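Local coordinates for spydx (Streptococcus pyogenes, PDB 2J43), which binds alpha-glucans such as host lung glycogen through this tandem family 41 carbohydrate-binding part of a larger enzyme that probably hydrolyses alpha-1,6-glucosidic linkages, at residues P58-L70 and K81-N93. Sequence-based numbering, arbitrary orientation.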
loop_
_atom_site.group_PDB
_atom_site.type_symbol
_atom_site.label_atom_id
_atom_site.label_comp_id
_atom_site.label_asym_id
_atom_site.label_seq_id
_atom_site.Cartn_x
_atom_site.Cartn_y
_atom_site.Cartn_z
ATOM N N PRO A 58 16.688 -3.695 8.527
ATOM C CA PRO A 58 16.697 -5.134 8.749
ATOM C C PRO A 58 15.741 -5.520 9.870
ATOM O O PRO A 58 15.706 -4.903 10.934
ATOM C CB PRO A 58 18.165 -5.427 9.141
ATOM C CG PRO A 58 18.920 -4.331 8.487
ATOM C CD PRO A 58 18.040 -3.124 8.672
ATOM N N LEU A 59 14.969 -6.574 9.620
ATOM C CA LEU A 59 13.978 -7.066 10.567
ATOM C C LEU A 59 14.434 -8.307 11.327
ATOM O O LEU A 59 15.344 -8.980 10.908
ATOM C CB LEU A 59 12.662 -7.411 9.863
ATOM C CG LEU A 59 11.921 -6.241 9.222
ATOM C CD1 LEU A 59 10.678 -6.744 8.525
ATOM C CD2 LEU A 59 11.584 -5.137 10.270
ATOM N N ALA A 60 13.786 -8.568 12.427
ATOM C CA ALA A 60 14.143 -9.696 13.281
ATOM C C ALA A 60 14.049 -10.999 12.507
ATOM O O ALA A 60 13.147 -11.183 11.706
ATOM C CB ALA A 60 13.251 -9.736 14.451
ATOM N N ALA A 61 14.918 -11.931 12.847
ATOM C CA ALA A 61 14.930 -13.252 12.202
ATOM C C ALA A 61 13.653 -14.024 12.456
ATOM O O ALA A 61 13.249 -14.829 11.606
ATOM C CB ALA A 61 16.135 -14.053 12.689
ATOM N N LYS A 62 13.036 -13.814 13.611
ATOM C CA LYS A 62 11.771 -14.453 13.949
ATOM C C LYS A 62 10.835 -13.475 14.657
ATOM O O LYS A 62 11.277 -12.510 15.274
ATOM C CB LYS A 62 12.022 -15.681 14.831
ATOM C CG LYS A 62 12.623 -15.329 16.184
ATOM C CD LYS A 62 13.691 -16.318 16.634
ATOM C CE LYS A 62 14.564 -15.726 17.724
ATOM N NZ LYS A 62 15.726 -15.014 17.134
ATOM N N HIS A 63 9.540 -13.731 14.559
ATOM C CA HIS A 63 8.464 -12.973 15.179
ATOM C C HIS A 63 8.415 -11.525 14.722
ATOM O O HIS A 63 8.641 -10.603 15.508
ATOM C CB HIS A 63 8.477 -13.093 16.714
ATOM C CG HIS A 63 8.591 -14.517 17.190
ATOM N ND1 HIS A 63 9.687 -14.996 17.878
ATOM C CD2 HIS A 63 7.739 -15.570 17.061
ATOM C CE1 HIS A 63 9.510 -16.279 18.152
ATOM N NE2 HIS A 63 8.335 -16.651 17.673
ATOM N N ARG A 64 8.086 -11.364 13.447
ATOM C CA ARG A 64 7.952 -10.066 12.794
ATOM C C ARG A 64 6.515 -9.563 12.827
ATOM O O ARG A 64 5.730 -9.847 11.935
ATOM C CB ARG A 64 8.469 -10.168 11.368
ATOM C CG ARG A 64 9.933 -10.266 11.270
ATOM C CD ARG A 64 10.491 -10.407 9.859
ATOM N NE ARG A 64 9.938 -11.556 9.126
ATOM C CZ ARG A 64 10.333 -12.817 9.327
ATOM N NH1 ARG A 64 11.252 -13.110 10.242
ATOM N NH2 ARG A 64 9.770 -13.799 8.623
ATOM N N GLN A 65 6.160 -8.842 13.879
ATOM C CA GLN A 65 4.806 -8.357 14.098
ATOM C C GLN A 65 4.690 -6.846 14.159
ATOM O O GLN A 65 3.675 -6.285 13.736
ATOM C CB GLN A 65 4.224 -8.917 15.390
ATOM C CG GLN A 65 4.097 -10.448 15.363
ATOM C CD GLN A 65 3.662 -10.994 16.697
ATOM O OE1 GLN A 65 4.421 -10.928 17.701
ATOM N NE2 GLN A 65 2.445 -11.504 16.745
ATOM N N GLN A 66 5.670 -6.181 14.778
ATOM C CA GLN A 66 5.568 -4.735 14.972
ATOM C C GLN A 66 6.960 -4.114 15.004
ATOM O O GLN A 66 7.861 -4.649 15.647
ATOM C CB GLN A 66 4.870 -4.409 16.289
ATOM C CG GLN A 66 3.478 -5.017 16.475
ATOM C CD GLN A 66 2.724 -4.493 17.680
ATOM O OE1 GLN A 66 2.484 -3.279 17.793
ATOM N NE2 GLN A 66 2.301 -5.408 18.561
ATOM N N VAL A 67 7.087 -2.960 14.358
ATOM C CA VAL A 67 8.298 -2.178 14.341
ATOM C C VAL A 67 7.964 -0.805 14.852
ATOM O O VAL A 67 6.976 -0.207 14.451
ATOM C CB VAL A 67 8.814 -2.067 12.909
ATOM C CG1 VAL A 67 9.904 -1.060 12.759
ATOM C CG2 VAL A 67 9.290 -3.492 12.443
ATOM N N SER A 68 8.804 -0.296 15.714
ATOM C CA SER A 68 8.654 1.039 16.173
ATOM C C SER A 68 9.869 1.845 15.733
ATOM O O SER A 68 10.968 1.335 15.544
ATOM C CB SER A 68 8.504 1.089 17.696
ATOM O OG SER A 68 7.309 0.393 18.105
ATOM N N TYR A 69 9.662 3.146 15.636
ATOM C CA TYR A 69 10.701 4.013 15.130
ATOM C C TYR A 69 10.438 5.467 15.501
ATOM O O TYR A 69 9.311 5.905 15.859
ATOM C CB TYR A 69 10.864 3.909 13.585
ATOM C CG TYR A 69 9.767 4.636 12.870
ATOM C CD1 TYR A 69 9.927 5.964 12.444
ATOM C CD2 TYR A 69 8.540 4.012 12.662
ATOM C CE1 TYR A 69 8.842 6.616 11.848
ATOM C CE2 TYR A 69 7.476 4.686 12.009
ATOM C CZ TYR A 69 7.655 5.964 11.634
ATOM O OH TYR A 69 6.590 6.635 11.050
ATOM N N LEU A 70 11.497 6.244 15.373
ATOM C CA LEU A 70 11.406 7.690 15.414
ATOM C C LEU A 70 12.539 8.248 14.578
ATOM O O LEU A 70 13.487 7.536 14.288
ATOM C CB LEU A 70 11.446 8.228 16.844
ATOM C CG LEU A 70 12.725 7.955 17.621
ATOM C CD1 LEU A 70 13.735 9.059 17.310
ATOM C CD2 LEU A 70 12.515 7.865 19.132
ATOM N N LYS A 81 8.231 12.310 17.051
ATOM C CA LYS A 81 7.586 11.535 18.136
ATOM C C LYS A 81 7.733 10.049 17.847
ATOM O O LYS A 81 8.023 9.617 16.727
ATOM C CB LYS A 81 6.119 11.865 18.376
ATOM C CG LYS A 81 5.798 13.338 18.515
ATOM C CD LYS A 81 4.257 13.552 18.629
ATOM C CE LYS A 81 3.881 15.046 18.729
ATOM N NZ LYS A 81 2.413 15.235 18.985
ATOM N N ASP A 82 7.550 9.238 18.879
ATOM C CA ASP A 82 7.586 7.805 18.673
ATOM C C ASP A 82 6.434 7.351 17.781
ATOM O O ASP A 82 5.309 7.839 17.945
ATOM C CB ASP A 82 7.404 7.079 20.012
ATOM C CG ASP A 82 8.515 7.263 20.972
ATOM O OD1 ASP A 82 9.532 7.944 20.760
ATOM O OD2 ASP A 82 8.413 6.620 22.098
ATOM N N GLN A 83 6.712 6.379 16.918
ATOM C CA GLN A 83 5.759 5.842 15.962
ATOM C C GLN A 83 5.825 4.337 15.920
ATOM O O GLN A 83 6.835 3.760 16.322
ATOM C CB GLN A 83 6.029 6.459 14.573
ATOM C CG GLN A 83 6.068 7.921 14.525
ATOM C CD GLN A 83 4.741 8.654 14.746
ATOM O OE1 GLN A 83 3.669 8.063 14.609
ATOM N NE2 GLN A 83 4.832 9.961 15.086
ATOM N N HIS A 84 4.728 3.705 15.498
ATOM C CA HIS A 84 4.576 2.258 15.542
ATOM C C HIS A 84 3.894 1.705 14.293
ATOM O O HIS A 84 2.860 2.226 13.875
ATOM C CB HIS A 84 3.779 1.853 16.795
ATOM C CG HIS A 84 4.290 2.475 18.050
ATOM N ND1 HIS A 84 3.793 3.665 18.535
ATOM C CD2 HIS A 84 5.354 2.167 18.834
ATOM C CE1 HIS A 84 4.457 3.984 19.635
ATOM N NE2 HIS A 84 5.433 3.122 19.812
ATOM N N ILE A 85 4.451 0.635 13.740
ATOM C CA ILE A 85 3.956 0.028 12.527
ATOM C C ILE A 85 3.607 -1.424 12.848
ATOM O O ILE A 85 4.435 -2.168 13.335
ATOM C CB ILE A 85 5.007 0.031 11.448
ATOM C CG1 ILE A 85 5.462 1.433 11.060
ATOM C CG2 ILE A 85 4.536 -0.739 10.183
ATOM C CD1 ILE A 85 6.702 1.363 10.272
ATOM N N SER A 86 2.365 -1.796 12.573
ATOM C CA SER A 86 1.933 -3.190 12.584
ATOM C C SER A 86 2.315 -3.840 11.273
ATOM O O SER A 86 1.959 -3.343 10.191
ATOM C CB SER A 86 0.414 -3.238 12.699
ATOM O OG SER A 86 0.031 -2.895 14.014
ATOM N N LEU A 87 3.042 -4.945 11.341
ATOM C CA LEU A 87 3.347 -5.716 10.136
ATOM C C LEU A 87 2.164 -6.632 9.915
ATOM O O LEU A 87 1.853 -7.426 10.791
ATOM C CB LEU A 87 4.645 -6.511 10.299
ATOM C CG LEU A 87 5.877 -5.610 10.460
ATOM C CD1 LEU A 87 7.123 -6.459 10.702
ATOM C CD2 LEU A 87 6.037 -4.711 9.250
ATOM N N LEU A 88 1.482 -6.515 8.777
ATOM C CA LEU A 88 0.225 -7.257 8.556
ATOM C C LEU A 88 0.465 -8.739 8.492
ATOM O O LEU A 88 -0.404 -9.557 8.848
ATOM C CB LEU A 88 -0.470 -6.741 7.266
ATOM C CG LEU A 88 -0.907 -5.270 7.295
ATOM C CD1 LEU A 88 -1.512 -4.814 5.923
ATOM C CD2 LEU A 88 -1.852 -5.010 8.388
ATOM N N THR A 89 1.639 -9.082 8.010
ATOM C CA THR A 89 2.144 -10.443 7.982
ATOM C C THR A 89 3.630 -10.363 8.171
ATOM O O THR A 89 4.221 -9.319 7.887
ATOM C CB THR A 89 1.816 -11.183 6.621
ATOM O OG1 THR A 89 2.224 -12.507 6.716
ATOM C CG2 THR A 89 2.727 -10.796 5.519
ATOM N N PRO A 90 4.289 -11.443 8.617
ATOM C CA PRO A 90 5.750 -11.441 8.709
ATOM C C PRO A 90 6.471 -11.229 7.399
ATOM O O PRO A 90 7.655 -10.919 7.410
ATOM C CB PRO A 90 6.081 -12.831 9.321
ATOM C CG PRO A 90 4.860 -13.257 9.913
ATOM C CD PRO A 90 3.724 -12.701 9.162
ATOM N N LYS A 91 5.791 -11.391 6.256
ATOM C CA LYS A 91 6.411 -11.077 4.963
ATOM C C LYS A 91 6.240 -9.617 4.526
ATOM O O LYS A 91 6.720 -9.266 3.454
ATOM C CB LYS A 91 5.863 -11.963 3.848
ATOM C CG LYS A 91 6.203 -13.460 3.977
ATOM C CD LYS A 91 5.779 -14.233 2.734
ATOM C CE LYS A 91 6.281 -15.686 2.777
ATOM N NZ LYS A 91 5.720 -16.417 3.932
HETATM N N MSE A 92 5.568 -8.776 5.314
HETATM C CA MSE A 92 5.394 -7.369 4.913
HETATM C C MSE A 92 6.746 -6.677 4.888
HETATM O O MSE A 92 7.478 -6.681 5.895
HETATM C CB MSE A 92 4.415 -6.645 5.796
HETATM C CG MSE A 92 4.367 -5.152 5.479
HETATM SE SE MSE A 92 2.822 -4.296 6.245
HETATM C CE MSE A 92 3.651 -2.509 6.536
ATOM N N ASN A 93 7.116 -6.214 3.697
ATOM C CA ASN A 93 8.473 -5.766 3.424
ATOM C C ASN A 93 8.664 -4.317 3.060
ATOM O O ASN A 93 9.734 -3.901 2.600
ATOM C CB ASN A 93 9.198 -6.713 2.487
ATOM C CG ASN A 93 8.633 -6.671 1.126
ATOM O OD1 ASN A 93 7.674 -5.951 0.875
ATOM N ND2 ASN A 93 9.264 -7.416 0.206
HETATM O O HOH W 1 3.032 -10.039 11.229
HETATM O O HOH W 2 1.104 -7.165 13.731
#
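The antiparallel hairpin of strands 66-73 and 83-86, in the first of two family 41 carbohydrate-binding modules, joins Val67 to Ile85 and Tyr69 to Gln83 as hydrogen-bonded pairs. Each pair exchanges two backbone bonds, among them Ile85 N to Val67 O (2.8 Å), and a single bond from Leu87 N to Gln65 O follows just beyond. On the face shared by these side chains, with Tyr69 CG set between the backbone N and the carbonyl carbon (chi1 76°), Gln83 CB lies over one face of the Tyr69 ring, offset toward its rim, in a CH-pi contact, 3.7 Å from the ring centroid. Ile85 CD1 meets Tyr69 CE2 at 3.8 Å. Leu87 CD1 touches Val67 CG2 and meets Leu59 CD1 tip to tip. Past the strands, Arg64 NE makes a nearly straight bond (169°) to Pro90 O, 2.9 Å away in the guanidinium plane, while Arg64 NH1 binds Ala60 O, so that one flat group ties its own loop to the Thr89-Met92 type I turn. Two waters bridge the backbones here, both donating to Leu87 O, one also to Arg64 O and the other to Gln65 O. Strand 83-86 edges a four-stranded antiparallel sheet; strand 66-73 pairs on its other side with strand 21-27, and Tyr69 and Ile85 pack on Met7 of strand 4-9, in the second sheet of the same module.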